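PDB 3U2R: regulatory protein MarR, which probably acts as a DNA-binding transcription factor of the MarR family, reading DNA through a winged helix-turn-helix domain. Local coordinates for residues 140-143 with 144-148; 21-24 with 25-28; 124-127 with 128-132. All blocks are in the same frame, centred on the assembly; numbering follows the deposited sequence.

Contact 1: 140-143 with 144-148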
loop_
_atom_site.group_PDB
_atom_site.type_symbol
_atom_site.label_atom_id
_atom_site.label_comp_id
_atom_site.label_asym_id
_atom_site.label_seq_id
_atom_site.Cartn_x
_atom_site.Cartn_y
_atom_site.Cartn_z
ATOM N N HIS A 140 -3.694 0.877 -7.307
ATOM C CA HIS A 140 -4.580 1.451 -8.362
ATOM C C HIS A 140 -5.319 0.349 -9.100
ATOM O O HIS A 140 -6.505 0.444 -9.292
ATOM C CB HIS A 140 -3.810 2.286 -9.373
ATOM C CG HIS A 140 -3.206 3.480 -8.740
ATOM N ND1 HIS A 140 -1.977 4.012 -9.147
ATOM C CD2 HIS A 140 -3.645 4.168 -7.671
ATOM C CE1 HIS A 140 -1.760 5.032 -8.324
ATOM N NE2 HIS A 140 -2.747 5.131 -7.420
ATOM N N GLU A 141 -4.639 -0.726 -9.434
ATOM C CA GLU A 141 -5.258 -1.846 -10.129
ATOM C C GLU A 141 -6.234 -2.571 -9.196
ATOM O O GLU A 141 -7.344 -2.876 -9.628
ATOM C CB GLU A 141 -4.164 -2.786 -10.705
ATOM C CG GLU A 141 -4.710 -3.914 -11.574
ATOM C CD GLU A 141 -5.399 -3.511 -12.859
ATOM O OE1 GLU A 141 -5.303 -2.335 -13.289
ATOM O OE2 GLU A 141 -6.111 -4.381 -13.401
ATOM N N LEU A 142 -5.893 -2.722 -7.894
ATOM C CA LEU A 142 -6.784 -3.371 -6.932
ATOM C C LEU A 142 -8.079 -2.566 -6.767
ATOM O O LEU A 142 -9.169 -3.139 -6.879
ATOM C CB LEU A 142 -6.047 -3.559 -5.629
ATOM C CG LEU A 142 -6.800 -4.081 -4.408
ATOM C CD1 LEU A 142 -7.647 -5.314 -4.698
ATOM C CD2 LEU A 142 -5.833 -4.455 -3.371
ATOM N N ILE A 143 -7.965 -1.238 -6.580
ATOM C CA ILE A 143 -9.148 -0.368 -6.506
ATOM C C ILE A 143 -10.002 -0.552 -7.785
ATOM O O ILE A 143 -11.201 -0.733 -7.697
ATOM C CB ILE A 143 -8.744 1.127 -6.287
ATOM C CG1 ILE A 143 -8.228 1.286 -4.854
ATOM C CG2 ILE A 143 -9.944 2.128 -6.567
ATOM C CD1 ILE A 143 -7.401 2.540 -4.639
ATOM N N ARG A 144 -9.380 -0.574 -8.958
ATOM C CA ARG A 144 -10.107 -0.743 -10.235
ATOM C C ARG A 144 -10.851 -2.076 -10.256
ATOM O O ARG A 144 -12.027 -2.111 -10.565
ATOM C CB ARG A 144 -9.143 -0.648 -11.424
ATOM C CG ARG A 144 -9.879 -0.470 -12.751
ATOM C CD ARG A 144 -8.937 -0.460 -13.929
ATOM N NE ARG A 144 -8.357 -1.788 -14.192
ATOM C CZ ARG A 144 -8.987 -2.823 -14.765
ATOM N NH1 ARG A 144 -10.258 -2.716 -15.150
ATOM N NH2 ARG A 144 -8.357 -3.976 -14.942
ATOM N N LEU A 145 -10.195 -3.163 -9.859
ATOM C CA LEU A 145 -10.871 -4.457 -9.879
ATOM C C LEU A 145 -12.018 -4.543 -8.891
ATOM O O LEU A 145 -12.994 -5.182 -9.208
ATOM C CB LEU A 145 -9.883 -5.607 -9.594
ATOM C CG LEU A 145 -8.796 -5.773 -10.617
ATOM C CD1 LEU A 145 -7.828 -6.849 -10.196
ATOM C CD2 LEU A 145 -9.373 -6.134 -11.975
HETATM N N MSE A 146 -11.844 -4.022 -7.649
HETATM C CA MSE A 146 -12.890 -4.028 -6.632
HETATM C C MSE A 146 -14.090 -3.190 -7.076
HETATM O O MSE A 146 -15.210 -3.504 -6.713
HETATM C CB MSE A 146 -12.331 -3.470 -5.303
HETATM C CG MSE A 146 -11.507 -4.454 -4.545
HETATM SE SE MSE A 146 -10.976 -3.812 -2.816
HETATM C CE MSE A 146 -10.146 -2.174 -3.208
ATOM N N GLU A 147 -13.855 -2.128 -7.859
ATOM C CA GLU A 147 -14.912 -1.234 -8.244
ATOM C C GLU A 147 -15.545 -1.608 -9.557
ATOM O O GLU A 147 -16.582 -1.055 -9.839
ATOM C CB GLU A 147 -14.430 0.223 -8.222
ATOM C CG GLU A 147 -14.178 0.629 -6.778
ATOM C CD GLU A 147 -13.980 2.098 -6.468
ATOM O OE1 GLU A 147 -13.451 2.395 -5.372
ATOM O OE2 GLU A 147 -14.435 2.951 -7.262
ATOM N N LEU A 148 -15.019 -2.558 -10.329
ATOM C CA LEU A 148 -15.761 -3.013 -11.516
ATOM C C LEU A 148 -16.736 -4.091 -11.007
ATOM O O LEU A 148 -17.834 -4.213 -11.547
ATOM C CB LEU A 148 -14.905 -3.468 -12.738
ATOM C CG LEU A 148 -13.863 -4.587 -12.618
ATOM C CD1 LEU A 148 -14.480 -5.933 -12.332
ATOM C CD2 LEU A 148 -13.056 -4.694 -13.906
#

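Contact 2: 21-24 with 25-28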
loop_
_atom_site.group_PDB
_atom_site.type_symbol
_atom_site.label_atom_id
_atom_site.label_comp_id
_atom_site.label_asym_id
_atom_site.label_seq_id
_atom_site.Cartn_x
_atom_site.Cartn_y
_atom_site.Cartn_z
ATOM N N TYR A 21 1.354 -11.734 -15.705
ATOM C CA TYR A 21 2.552 -11.548 -16.546
ATOM C C TYR A 21 2.757 -10.056 -16.902
ATOM O O TYR A 21 3.889 -9.564 -16.815
ATOM C CB TYR A 21 2.450 -12.429 -17.809
ATOM C CG TYR A 21 3.561 -12.248 -18.818
ATOM C CD1 TYR A 21 4.804 -12.835 -18.629
ATOM C CD2 TYR A 21 3.359 -11.516 -19.982
ATOM C CE1 TYR A 21 5.816 -12.724 -19.590
ATOM C CE2 TYR A 21 4.362 -11.392 -20.946
ATOM C CZ TYR A 21 5.586 -12.009 -20.754
ATOM O OH TYR A 21 6.611 -11.881 -21.675
ATOM N N LEU A 22 1.681 -9.338 -17.278
ATOM C CA LEU A 22 1.760 -7.889 -17.542
ATOM C C LEU A 22 2.045 -7.146 -16.290
ATOM O O LEU A 22 2.862 -6.237 -16.317
ATOM C CB LEU A 22 0.477 -7.335 -18.158
ATOM C CG LEU A 22 0.188 -7.896 -19.531
ATOM C CD1 LEU A 22 -1.271 -7.735 -19.866
ATOM C CD2 LEU A 22 1.059 -7.234 -20.614
ATOM N N GLN A 23 1.508 -7.609 -15.128
ATOM C CA GLN A 23 1.865 -6.925 -13.915
ATOM C C GLN A 23 3.342 -7.102 -13.588
ATOM O O GLN A 23 3.946 -6.164 -13.087
ATOM C CB GLN A 23 0.992 -7.414 -12.748
ATOM C CG GLN A 23 1.110 -6.468 -11.498
ATOM C CD GLN A 23 0.476 -5.133 -11.751
ATOM O OE1 GLN A 23 -0.606 -5.064 -12.312
ATOM N NE2 GLN A 23 1.144 -4.038 -11.376
ATOM N N LEU A 24 3.938 -8.285 -13.848
ATOM C CA LEU A 24 5.355 -8.561 -13.570
ATOM C C LEU A 24 6.250 -7.676 -14.424
ATOM O O LEU A 24 7.262 -7.128 -13.937
ATOM C CB LEU A 24 5.667 -10.034 -13.839
ATOM C CG LEU A 24 7.108 -10.490 -13.612
ATOM C CD1 LEU A 24 7.423 -10.589 -12.164
ATOM C CD2 LEU A 24 7.323 -11.859 -14.264
ATOM N N TRP A 25 5.861 -7.498 -15.687
ATOM C CA TRP A 25 6.563 -6.575 -16.558
ATOM C C TRP A 25 6.412 -5.151 -16.080
ATOM O O TRP A 25 7.422 -4.466 -16.080
ATOM C CB TRP A 25 6.126 -6.705 -18.025
ATOM C CG TRP A 25 6.890 -7.785 -18.705
ATOM C CD1 TRP A 25 6.513 -9.091 -18.851
ATOM C CD2 TRP A 25 8.277 -7.737 -19.033
ATOM N NE1 TRP A 25 7.558 -9.824 -19.361
ATOM C CE2 TRP A 25 8.651 -9.019 -19.481
ATOM C CE3 TRP A 25 9.245 -6.717 -19.034
ATOM C CZ2 TRP A 25 9.904 -9.272 -20.055
ATOM C CZ3 TRP A 25 10.486 -6.972 -19.609
ATOM C CH2 TRP A 25 10.821 -8.245 -20.061
ATOM N N ARG A 26 5.200 -4.692 -15.634
ATOM C CA ARG A 26 5.069 -3.346 -15.061
ATOM C C ARG A 26 5.978 -3.157 -13.833
ATOM O O ARG A 26 6.440 -2.077 -13.621
ATOM C CB ARG A 26 3.624 -3.018 -14.613
ATOM C CG ARG A 26 2.549 -3.098 -15.674
ATOM C CD ARG A 26 1.189 -2.611 -15.139
ATOM N NE ARG A 26 1.262 -1.183 -15.128
ATOM C CZ ARG A 26 1.059 -0.411 -16.182
ATOM N NH1 ARG A 26 1.251 0.892 -16.095
ATOM N NH2 ARG A 26 0.663 -0.940 -17.344
ATOM N N THR A 27 6.168 -4.185 -13.021
ATOM C CA THR A 27 7.074 -4.160 -11.838
ATOM C C THR A 27 8.469 -3.926 -12.306
ATOM O O THR A 27 9.164 -3.055 -11.788
ATOM C CB THR A 27 6.982 -5.436 -11.004
ATOM O OG1 THR A 27 5.658 -5.448 -10.487
ATOM C CG2 THR A 27 8.008 -5.520 -9.850
ATOM N N TYR A 28 8.884 -4.662 -13.320
ATOM C CA TYR A 28 10.230 -4.507 -13.899
ATOM C C TYR A 28 10.391 -3.114 -14.476
ATOM O O TYR A 28 11.423 -2.456 -14.249
ATOM C CB TYR A 28 10.496 -5.589 -14.952
ATOM C CG TYR A 28 11.715 -5.351 -15.804
ATOM C CD1 TYR A 28 12.960 -5.789 -15.403
ATOM C CD2 TYR A 28 11.618 -4.664 -17.019
ATOM C CE1 TYR A 28 14.093 -5.558 -16.187
ATOM C CE2 TYR A 28 12.740 -4.373 -17.770
ATOM C CZ TYR A 28 13.978 -4.827 -17.360
ATOM O OH TYR A 28 15.092 -4.604 -18.129
HETATM O O HOH W 1 3.423 -3.890 -10.090
#

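Contact 3: 124-127 with 128-132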
loop_
_atom_site.group_PDB
_atom_site.type_symbol
_atom_site.label_atom_id
_atom_site.label_comp_id
_atom_site.label_asym_id
_atom_site.label_seq_id
_atom_site.Cartn_x
_atom_site.Cartn_y
_atom_site.Cartn_z
ATOM N N ARG A 124 19.719 3.468 -1.729
ATOM C CA ARG A 124 18.740 3.047 -0.760
ATOM C C ARG A 124 17.447 3.862 -0.981
ATOM O O ARG A 124 16.370 3.284 -0.984
ATOM C CB ARG A 124 19.271 3.228 0.683
ATOM C CG ARG A 124 18.278 2.760 1.759
ATOM C CD ARG A 124 18.815 3.029 3.133
ATOM N NE ARG A 124 18.749 4.469 3.387
ATOM C CZ ARG A 124 19.765 5.299 3.632
ATOM N NH1 ARG A 124 21.018 4.839 3.721
ATOM N NH2 ARG A 124 19.538 6.592 3.802
ATOM N N GLN A 125 17.574 5.189 -1.251
ATOM C CA GLN A 125 16.385 6.005 -1.521
ATOM C C GLN A 125 15.714 5.573 -2.801
ATOM O O GLN A 125 14.503 5.618 -2.905
ATOM C CB GLN A 125 16.679 7.476 -1.591
ATOM C CG GLN A 125 17.059 8.023 -0.231
ATOM C CD GLN A 125 17.658 9.404 -0.217
ATOM O OE1 GLN A 125 18.342 9.750 0.747
ATOM N NE2 GLN A 125 17.380 10.260 -1.216
ATOM N N CYS A 126 16.497 5.222 -3.785
ATOM C CA CYS A 126 15.978 4.680 -5.014
ATOM C C CYS A 126 15.160 3.371 -4.740
ATOM O O CYS A 126 14.084 3.233 -5.300
ATOM C CB CYS A 126 17.129 4.475 -5.990
ATOM S SG CYS A 126 16.991 3.074 -7.074
ATOM N N HIS A 127 15.605 2.489 -3.823
ATOM C CA HIS A 127 14.871 1.267 -3.504
ATOM C C HIS A 127 13.622 1.585 -2.730
ATOM O O HIS A 127 12.594 0.968 -2.972
ATOM C CB HIS A 127 15.714 0.250 -2.732
ATOM C CG HIS A 127 16.886 -0.303 -3.505
ATOM N ND1 HIS A 127 16.786 -0.661 -4.866
ATOM C CD2 HIS A 127 18.098 -0.713 -3.054
ATOM C CE1 HIS A 127 17.989 -1.070 -5.203
ATOM N NE2 HIS A 127 18.779 -1.197 -4.139
ATOM N N GLU A 128 13.653 2.611 -1.887
ATOM C CA GLU A 128 12.449 3.071 -1.191
ATOM C C GLU A 128 11.405 3.643 -2.201
ATOM O O GLU A 128 10.220 3.259 -2.160
ATOM C CB GLU A 128 12.806 4.088 -0.140
ATOM C CG GLU A 128 13.578 3.472 1.029
ATOM C CD GLU A 128 14.175 4.535 1.926
ATOM O OE1 GLU A 128 13.751 5.693 1.776
ATOM O OE2 GLU A 128 14.896 4.196 2.886
ATOM N N ARG A 129 11.863 4.427 -3.215
ATOM C CA ARG A 129 10.928 4.990 -4.221
ATOM C C ARG A 129 10.355 3.908 -5.081
ATOM O O ARG A 129 9.178 3.972 -5.416
ATOM C CB ARG A 129 11.613 6.030 -5.047
ATOM C CG ARG A 129 12.049 7.276 -4.166
ATOM C CD ARG A 129 12.230 8.487 -5.054
ATOM N NE ARG A 129 13.282 8.265 -6.027
ATOM C CZ ARG A 129 14.596 8.286 -5.764
ATOM N NH1 ARG A 129 15.031 8.536 -4.536
ATOM N NH2 ARG A 129 15.483 8.047 -6.733
ATOM N N GLN A 130 11.127 2.861 -5.361
ATOM C CA GLN A 130 10.643 1.701 -6.153
ATOM C C GLN A 130 9.517 1.017 -5.469
ATOM O O GLN A 130 8.505 0.749 -6.090
ATOM C CB GLN A 130 11.754 0.679 -6.342
ATOM C CG GLN A 130 12.820 1.107 -7.340
ATOM C CD GLN A 130 13.882 0.063 -7.540
ATOM O OE1 GLN A 130 14.292 -0.631 -6.620
ATOM N NE2 GLN A 130 14.463 0.018 -8.719
ATOM N N LEU A 131 9.717 0.700 -4.176
ATOM C CA LEU A 131 8.742 -0.013 -3.358
ATOM C C LEU A 131 7.462 0.792 -3.177
ATOM O O LEU A 131 6.360 0.255 -3.330
ATOM C CB LEU A 131 9.332 -0.405 -2.033
ATOM C CG LEU A 131 10.493 -1.443 -2.137
ATOM C CD1 LEU A 131 11.294 -1.452 -0.852
ATOM C CD2 LEU A 131 9.994 -2.822 -2.483
ATOM N N GLY A 132 7.616 2.084 -2.967
ATOM C CA GLY A 132 6.490 3.000 -2.884
ATOM C C GLY A 132 5.658 3.052 -4.145
ATOM O O GLY A 132 4.430 2.912 -4.098
#

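Contact 1: 140-143 with 144-148
Arg144 lies alongside Glu141, both side chains pointing the same way, and its guanidinium grips the carboxylate side-on with two nitrogens, one to each oxygen. The bond from NE of Arg144 to OE1 of Glu141 spans 3.2 Å and is almost straight at 178°; the oxygen sits in the guanidinium plane, yet is itself met from above the carboxylate plane. The second bond is shorter, 2.8 Å from Arg144 NH2 to Glu141 OE2, and reaches that oxygen on its syn side. Because the two flat groups are turned 50° against each other, the pairing is twisted rather than coplanar. Both residues carry CG anti to the backbone N (chi1 -174° for Glu141), and bends at chi2 of the glutamate and chi3 of the arginine bring the charged ends together. This i to i+3 ion pair belongs to the last turns of helix 110-148, the long C-terminal helix that serves dimerisation in MarR proteins and here packs against other subunits. The CD2 methyl of Leu145 also approaches the carboxylate, 4.0 Å from Glu141 OE2. On another side of the helix, the CD1 methyl of Leu142 meets CG of the selenomethionine Met146 at 4.0 Å, the two side chains crossing at a slant. Ile143 runs beside Glu147, its CG2 branch 3.7 Å from Glu147 OE1, an oxygen that is hydrogen-bonded to His133 of the second subunit. The backbone bond from Met146 N to Leu142 O measures 2.9 Å.

Contact 2: 21-24 with 25-28
A single water is held between two side chains of one helical face: it accepts a hydrogen bond from Gln23 NE2 at 2.6 Å and is hydrogen-bonded to Thr27 OG1 at 2.8 Å. The threonine can present its hydroxyl here because OG1 stands beside its own backbone N (chi1 -65°), while the glutamine chain bends at chi2. The water thus joins polar groups one turn apart, on a side where Gln23 and Thr27 also touch Glu138 of helix 110-148. The aliphatic part of Arg26 crosses Gln23, with CD 4.0 Å from NE2 of the amide.

A different side of the helix carries an aromatic pair. Trp25 turns the edge of its five-membered ring toward one face of Tyr21 in a T-shaped arrangement, with centroids 4.6 Å apart and planes at 71°. Two indole atoms meet the phenol: Trp25 CD1 stands over its face, offset toward the rim, and Trp25 NE1 lies 3.3 Å from Tyr21 CZ. Without the indole, as with an alanine here, the Tyr21 face would probably lose its edge-on neighbour and Phe13 of the third subunit a ring partner. The i to i+4 backbone bond from Arg26 N to Leu22 O measures 2.9 Å. Tyr21 and Trp25 thus form an i to i+4 aromatic pair, one turn apart on helix 18-40, the N-terminal helix of the MarR fold, where Trp25 and Tyr28 meet Phe13 of the third subunit.

Contact 3: 124-127 with 128-132
His127 donates a hydrogen bond from ND1 to Gln130 OE1 at 3.0 Å, nearly straight at 177°. Gln130 OE1 lies at the edge of the imidazole, in the ring plane, but the donor stands above the amide plane of the glutamine. Ring and amide planes are inclined at 36°. In this bond ND1 carries a proton, and the ring's rotation is steadied by it; the bond also helps orient the amide, whose NE2 is hydrogen-bonded to Met31 O and Glu35 OE2 of helix 18-40. The i to i+3 link thus lies along helix 110-148, the long helix of the MarR fold, and its acceptor residue ties that helix to the N-terminal one.

Arg124 and Glu128 run side by side, one turn apart, and make only a long salt bridge, 3.9 Å from Arg124 NE to Glu128 OE2. The oxygen lies at the edge of the guanidinium in its plane, although the two flat groups are inclined to each other. Arg124 NH1 has a second charged partner in Glu121, while the buried NE finds no hydrogen-bond partner, a lack for which the long approach to Glu128 OE2 probably compensates only in part.

Farther round, Arg129 folds back over the preceding turn. With CG beside its own backbone N (chi1 -64°) and a bend at chi3, the arginine lays one face of its guanidinium over Cys126 CA. Cys126 itself packs against Ile34 and Ile38 of helix 18-40. In the same guanidinium, Arg129 NH1 lies 3.5 Å from Gln125 CB.

In the fold
All three contacts are local, between side chains within about a turn of one another, and each is partly buried. Contacts 1 and 3 share helix 110-148, with centres about 24 Å apart; contact 2 lies on helix 18-40, its centre about 17 Å from that of either. Contact 1, at the far C-terminal end, combines a tight surface ion pair with apolar residues buried among other subunits. Contact 3, nearer the chain's centre, has no exposed residue among those touching; its charge pairing is long, and a histidine-to-amide hydrogen bond does the closer work. Contact 2 relies instead on an aromatic pair and a bridging water. The third subunit touches all three.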